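PDB 2V72: Exo-alpha-sialidase from Clostridium perfringens, which binds galactose through this family 32 carbohydrate-binding module, probably helping to hold the sialidase toxin near its glycan substrates. Local coordinates for residues N36-W41 with P72-N77; A18-E23 with D27-A32. All blocks are in the same frame, centred on the assembly; numbering follows the deposited sequence.

Contact 1 (N36-W41 with P72-N77). With CA (calcium ion), chain B; GAL (beta-D-galactopyranose), chain C.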
loop_
_atom_site.group_PDB
_atom_site.type_symbol
_atom_site.label_atom_id
_atom_site.label_comp_id
_atom_site.label_asym_id
_atom_site.label_seq_id
_atom_site.Cartn_x
_atom_site.Cartn_y
_atom_site.Cartn_z
ATOM N N ASN A 36 12.034 0.754 -6.349
ATOM C CA ASN A 36 12.140 1.581 -7.547
ATOM C C ASN A 36 10.893 2.443 -7.714
ATOM O O ASN A 36 9.794 1.921 -7.874
ATOM C CB ASN A 36 12.338 0.687 -8.786
ATOM C CG ASN A 36 12.712 1.477 -10.039
ATOM O OD1 ASN A 36 12.131 2.517 -10.339
ATOM N ND2 ASN A 36 13.683 0.969 -10.780
ATOM N N ILE A 37 11.063 3.760 -7.690
ATOM C CA ILE A 37 9.929 4.685 -7.779
ATOM C C ILE A 37 9.368 4.846 -9.209
ATOM O O ILE A 37 8.333 5.500 -9.417
ATOM C CB ILE A 37 10.256 6.061 -7.125
ATOM C CG1 ILE A 37 11.413 6.760 -7.852
ATOM C CG2 ILE A 37 10.561 5.878 -5.624
ATOM C CD1 ILE A 37 12.000 7.992 -7.115
ATOM N N ASN A 38 10.053 4.245 -10.183
ATOM C CA ASN A 38 9.593 4.239 -11.577
ATOM C C ASN A 38 8.637 3.087 -11.915
ATOM O O ASN A 38 7.972 3.120 -12.947
ATOM C CB ASN A 38 10.784 4.241 -12.545
ATOM C CG ASN A 38 11.627 5.503 -12.436
ATOM O OD1 ASN A 38 11.117 6.599 -12.191
ATOM N ND2 ASN A 38 12.932 5.350 -12.620
ATOM N N THR A 39 8.576 2.075 -11.049
ATOM C CA THR A 39 7.641 0.957 -11.215
ATOM C C THR A 39 6.548 1.051 -10.155
ATOM O O THR A 39 6.841 1.313 -8.979
ATOM C CB THR A 39 8.331 -0.400 -11.027
ATOM O OG1 THR A 39 8.866 -0.464 -9.701
ATOM C CG2 THR A 39 9.457 -0.603 -12.038
ATOM N N MET A 40 5.305 0.800 -10.561
ATOM C CA MET A 40 4.164 0.862 -9.646
ATOM C C MET A 40 3.265 -0.372 -9.683
ATOM O O MET A 40 3.254 -1.111 -10.676
ATOM C CB MET A 40 3.315 2.089 -9.964
ATOM C CG MET A 40 2.616 2.038 -11.309
ATOM S SD MET A 40 1.820 3.602 -11.674
ATOM C CE MET A 40 3.179 4.457 -12.480
ATOM N N TRP A 41 2.516 -0.575 -8.598
ATOM C CA TRP A 41 1.319 -1.396 -8.634
ATOM C C TRP A 41 0.194 -0.500 -9.125
ATOM O O TRP A 41 0.095 0.658 -8.726
ATOM C CB TRP A 41 0.960 -1.972 -7.248
ATOM C CG TRP A 41 -0.459 -2.480 -7.196
ATOM C CD1 TRP A 41 -0.971 -3.548 -7.885
ATOM C CD2 TRP A 41 -1.561 -1.921 -6.452
ATOM N NE1 TRP A 41 -2.311 -3.691 -7.615
ATOM C CE2 TRP A 41 -2.700 -2.714 -6.737
ATOM C CE3 TRP A 41 -1.692 -0.842 -5.566
ATOM C CZ2 TRP A 41 -3.954 -2.461 -6.170
ATOM C CZ3 TRP A 41 -2.932 -0.589 -5.006
ATOM C CH2 TRP A 41 -4.054 -1.400 -5.309
ATOM N N PRO A 72 3.198 7.582 -4.020
ATOM C CA PRO A 72 2.428 7.606 -5.255
ATOM C C PRO A 72 3.312 7.507 -6.495
ATOM O O PRO A 72 4.542 7.579 -6.401
ATOM C CB PRO A 72 1.736 8.980 -5.211
ATOM C CG PRO A 72 1.834 9.428 -3.807
ATOM C CD PRO A 72 3.116 8.871 -3.311
ATOM N N ARG A 73 2.676 7.349 -7.650
ATOM C CA ARG A 73 3.372 7.354 -8.930
ATOM C C ARG A 73 4.164 8.643 -9.151
ATOM O O ARG A 73 3.679 9.748 -8.913
ATOM C CB ARG A 73 2.396 7.109 -10.079
ATOM C CG ARG A 73 1.277 8.128 -10.213
ATOM C CD ARG A 73 0.246 7.665 -11.223
ATOM N NE ARG A 73 0.823 7.489 -12.551
ATOM C CZ ARG A 73 0.318 6.708 -13.503
ATOM N NH1 ARG A 73 -0.788 5.996 -13.289
ATOM N NH2 ARG A 73 0.932 6.626 -14.670
ATOM N N THR A 74 5.396 8.467 -9.608
ATOM C CA THR A 74 6.363 9.541 -9.788
ATOM C C THR A 74 5.939 10.502 -10.922
ATOM O O THR A 74 6.403 11.637 -10.999
ATOM C CB THR A 74 7.773 8.915 -10.018
ATOM O OG1 THR A 74 8.777 9.685 -9.349
ATOM C CG2 THR A 74 8.101 8.780 -11.495
ATOM N N SER A 75 5.021 10.035 -11.764
ATOM C CA SER A 75 4.530 10.771 -12.925
ATOM C C SER A 75 3.100 10.306 -13.234
ATOM O O SER A 75 2.750 9.154 -12.965
ATOM C CB SER A 75 5.454 10.518 -14.116
ATOM O OG SER A 75 4.880 10.967 -15.322
ATOM N N GLY A 76 2.281 11.196 -13.789
ATOM C CA GLY A 76 0.862 10.915 -14.019
ATOM C C GLY A 76 0.062 11.039 -12.736
ATOM O O GLY A 76 0.637 11.118 -11.651
ATOM N N ASN A 77 -1.265 11.064 -12.842
ATOM C CA ASN A 77 -2.106 11.103 -11.634
ATOM C C ASN A 77 -3.075 9.923 -11.422
ATOM O O ASN A 77 -3.612 9.745 -10.326
ATOM C CB ASN A 77 -2.809 12.466 -11.470
ATOM C CG ASN A 77 -3.823 12.766 -12.567
ATOM O OD1 ASN A 77 -4.495 13.804 -12.524
ATOM N ND2 ASN A 77 -3.942 11.875 -13.551
HETATM CA CA CA B . 8.225 0.334 -7.348
HETATM C C1 GAL C . -2.144 5.696 -18.684
HETATM C C2 GAL C . -1.176 5.646 -17.505
HETATM C C3 GAL C . -1.223 4.279 -16.813
HETATM C C4 GAL C . -2.656 3.816 -16.541
HETATM C C5 GAL C . -3.538 3.976 -17.772
HETATM C C6 GAL C . -4.990 3.644 -17.435
HETATM O O1 GAL C . -2.208 7.019 -19.150
HETATM O O2 GAL C . 0.134 5.951 -17.938
HETATM O O3 GAL C . -0.539 4.358 -15.584
HETATM O O4 GAL C . -3.213 4.567 -15.484
HETATM O O5 GAL C . -3.445 5.303 -18.276
HETATM O O6 GAL C . -5.720 3.446 -18.627
HETATM O O HOH W 1 6.044 5.929 -10.557
#

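Contact 2 (A18-E23 with D27-A32). With CA (calcium ion), chain B.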
loop_
_atom_site.group_PDB
_atom_site.type_symbol
_atom_site.label_atom_id
_atom_site.label_comp_id
_atom_site.label_asym_id
_atom_site.label_seq_id
_atom_site.Cartn_x
_atom_site.Cartn_y
_atom_site.Cartn_z
ATOM N N ALA A 18 4.133 -9.424 -2.139
ATOM C CA ALA A 18 2.968 -8.595 -2.386
ATOM C C ALA A 18 1.897 -9.308 -3.202
ATOM O O ALA A 18 2.188 -10.224 -3.981
ATOM C CB ALA A 18 3.378 -7.287 -3.057
ATOM N N SER A 19 0.663 -8.850 -3.023
ATOM C CA SER A 19 -0.503 -9.432 -3.656
ATOM C C SER A 19 -1.530 -8.327 -3.842
ATOM O O SER A 19 -1.618 -7.433 -3.013
ATOM C CB SER A 19 -1.076 -10.526 -2.746
ATOM O OG SER A 19 -2.047 -11.293 -3.427
ATOM N N ALA A 20 -2.301 -8.381 -4.927
ATOM C CA ALA A 20 -3.396 -7.432 -5.130
ATOM C C ALA A 20 -4.634 -8.077 -5.762
ATOM O O ALA A 20 -4.533 -9.078 -6.464
ATOM C CB ALA A 20 -2.931 -6.261 -5.957
ATOM N N THR A 21 -5.797 -7.484 -5.510
ATOM C CA THR A 21 -7.070 -8.005 -5.991
ATOM C C THR A 21 -7.294 -7.601 -7.452
ATOM O O THR A 21 -8.124 -8.197 -8.156
ATOM C CB THR A 21 -8.241 -7.484 -5.130
ATOM O OG1 THR A 21 -8.220 -6.049 -5.108
ATOM C CG2 THR A 21 -8.143 -8.012 -3.708
ATOM N N SER A 22 -6.555 -6.573 -7.879
ATOM C CA SER A 22 -6.541 -6.097 -9.262
ATOM C C SER A 22 -5.156 -5.580 -9.611
ATOM O O SER A 22 -4.562 -4.801 -8.851
ATOM C CB SER A 22 -7.555 -4.983 -9.471
ATOM O OG SER A 22 -7.552 -4.568 -10.828
ATOM N N GLU A 23 -4.635 -6.030 -10.752
ATOM C CA GLU A 23 -3.339 -5.573 -11.224
ATOM C C GLU A 23 -3.233 -5.640 -12.737
ATOM O O GLU A 23 -3.596 -6.651 -13.367
ATOM C CB GLU A 23 -2.168 -6.293 -10.518
ATOM C CG GLU A 23 -2.088 -7.814 -10.680
ATOM C CD GLU A 23 -1.445 -8.516 -9.480
ATOM O OE1 GLU A 23 -0.302 -8.179 -9.109
ATOM O OE2 GLU A 23 -2.078 -9.431 -8.908
ATOM N N ASP A 27 1.877 -3.635 -14.325
ATOM C CA ASP A 27 1.952 -3.066 -12.980
ATOM C C ASP A 27 1.512 -4.053 -11.899
ATOM O O ASP A 27 0.453 -3.868 -11.293
ATOM C CB ASP A 27 1.066 -1.819 -12.901
ATOM C CG ASP A 27 1.450 -0.757 -13.909
ATOM O OD1 ASP A 27 2.616 -0.745 -14.348
ATOM O OD2 ASP A 27 0.586 0.070 -14.257
ATOM N N PRO A 28 2.312 -5.110 -11.652
ATOM C CA PRO A 28 1.910 -6.102 -10.648
ATOM C C PRO A 28 2.113 -5.606 -9.211
ATOM O O PRO A 28 2.854 -4.651 -8.986
ATOM C CB PRO A 28 2.849 -7.276 -10.925
ATOM C CG PRO A 28 4.080 -6.640 -11.481
ATOM C CD PRO A 28 3.616 -5.438 -12.258
ATOM N N ALA A 29 1.460 -6.264 -8.258
ATOM C CA ALA A 29 1.627 -5.966 -6.832
ATOM C C ALA A 29 3.089 -5.877 -6.366
ATOM O O ALA A 29 3.420 -5.045 -5.519
ATOM C CB ALA A 29 0.885 -6.982 -6.012
ATOM N N SER A 30 3.946 -6.733 -6.928
ATOM C CA SER A 30 5.357 -6.835 -6.567
ATOM C C SER A 30 6.156 -5.576 -6.900
ATOM O O SER A 30 7.209 -5.312 -6.309
ATOM C CB SER A 30 5.988 -8.037 -7.271
ATOM O OG SER A 30 5.952 -7.885 -8.685
ATOM N N SER A 31 5.649 -4.803 -7.852
ATOM C CA SER A 31 6.288 -3.569 -8.253
ATOM C C SER A 31 6.084 -2.455 -7.236
ATOM O O SER A 31 6.713 -1.410 -7.341
ATOM C CB SER A 31 5.798 -3.149 -9.636
ATOM O OG SER A 31 6.439 -3.933 -10.623
ATOM N N ALA A 32 5.211 -2.683 -6.255
ATOM C CA ALA A 32 5.012 -1.749 -5.148
ATOM C C ALA A 32 6.117 -1.864 -4.097
ATOM O O ALA A 32 6.295 -0.958 -3.281
ATOM C CB ALA A 32 3.652 -1.964 -4.511
HETATM CA CA CA B . 8.225 0.334 -7.348
HETATM O O HOH W 2 2.422 -9.184 -8.044
#

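Contact 1 (N36-W41 with P72-N77)
M40 and R73 both tuck CG into the cleft flanked by their own N and C (chi1 67° and 60°), and each chain bends at chi3. The bend in M40 turns CE back onto R73, where it lies 3.7 Å from R73 CB and over one face of the guanidinium, displaced from the centre of the group. The flat group is held along its edges as well. R73 NE donates to S75 O at 2.6 Å, a nearly straight bond (163°) whose acceptor lies close to the guanidinium plane, and NH1 donates to the carbonyl of N78. Both terminal nitrogens converge on the galactose: NH1 to GAL O3 at 2.8 Å and NH2 to the same O3 at 2.9 Å, with a weak, longer bond from NH2 to GAL O2.

At the outer end the carbonyl of I37 meets the T74 side chain, I37 O sitting 3.5 Å from T74 CB, and a water joins the two backbones, donating to I37 O and accepting from T74 N. The methyl CG2 of T74 also approaches N38 OD1. The 36-39 type I turn is braced by an Asx turn, N38 N to N36 OD1 at 2.7 Å, and contributes N36 O, T39 O and T39 OG1 to the calcium, whose shell S31, D34, A137 and E138 complete.

The chemistry thus divides: three oxygens fix the turn to calcium, which probably helps to set M40; the M40 methyl packs on a guanidinium face; and carbonyls orient its N-H groups, consistent with a guanidinium held ready for O3 of the sugar.

Contact 2 (A18-E23 with D27-A32)
A29 CB points at the inner side of strand 17-20, an edge strand of the F5/8 type C beta-sandwich, and A18 and A20 turn their own methyls toward it. Each of those two methyls stands 3.9 Å from A29 CB, while the S19 backbone between them comes closer still, its C at 3.5 Å. S19 itself points away from the loop. The small side chains are consistent with A29, first residue of the 3-10 segment 29-32, sitting so close to the strand; A18 CB even reaches A29 O at 3.3 Å. L55 of the neighbouring strand 53-59 also packs on A29.

From the far end, E23 reaches alongside the loop. With chi1 at 61° its CG starts out straddled by the main chain, and the rest runs extended, carrying the carboxylate past P28 to the start of the 3-10 turn, with OE1 3.4 Å from P28 CA. A water accepts from S30 N and donates to the same OE1, linking the carboxylate to the next amide. Two residues after A29, S31 O binds the calcium at 2.3 Å. D27 OD2 is hydrogen-bonded to W45 NE1, outside the contact. The bond that crosses the contact is A29 N to E23 OE1, 2.7 Å long and nearly straight at 175°, with the amide approaching almost along the C-O axis.

From the N terminus, the chain leaves strand 17-20, runs on through 21-26 and turns back, and contact 2 closes this short loop by setting the 3-10 segment 29-32 against the strand it has just left. Contact 1 opens only afterwards: 36-41 leads into strand 41-42, and a longer excursion through strands 53-59 and 62-71 returns the chain as 72-77. The two closures therefore follow in series, neither nested nor crossed. They are joined in space, with S31 of contact 2 and N36 and T39 of contact 1 sharing one calcium, and W41 NE1 probably hydrogen-bonded to S22 O at 2.8 Å. Together they tie the edge of one sheet to loops of the other, beside the galactose pocket.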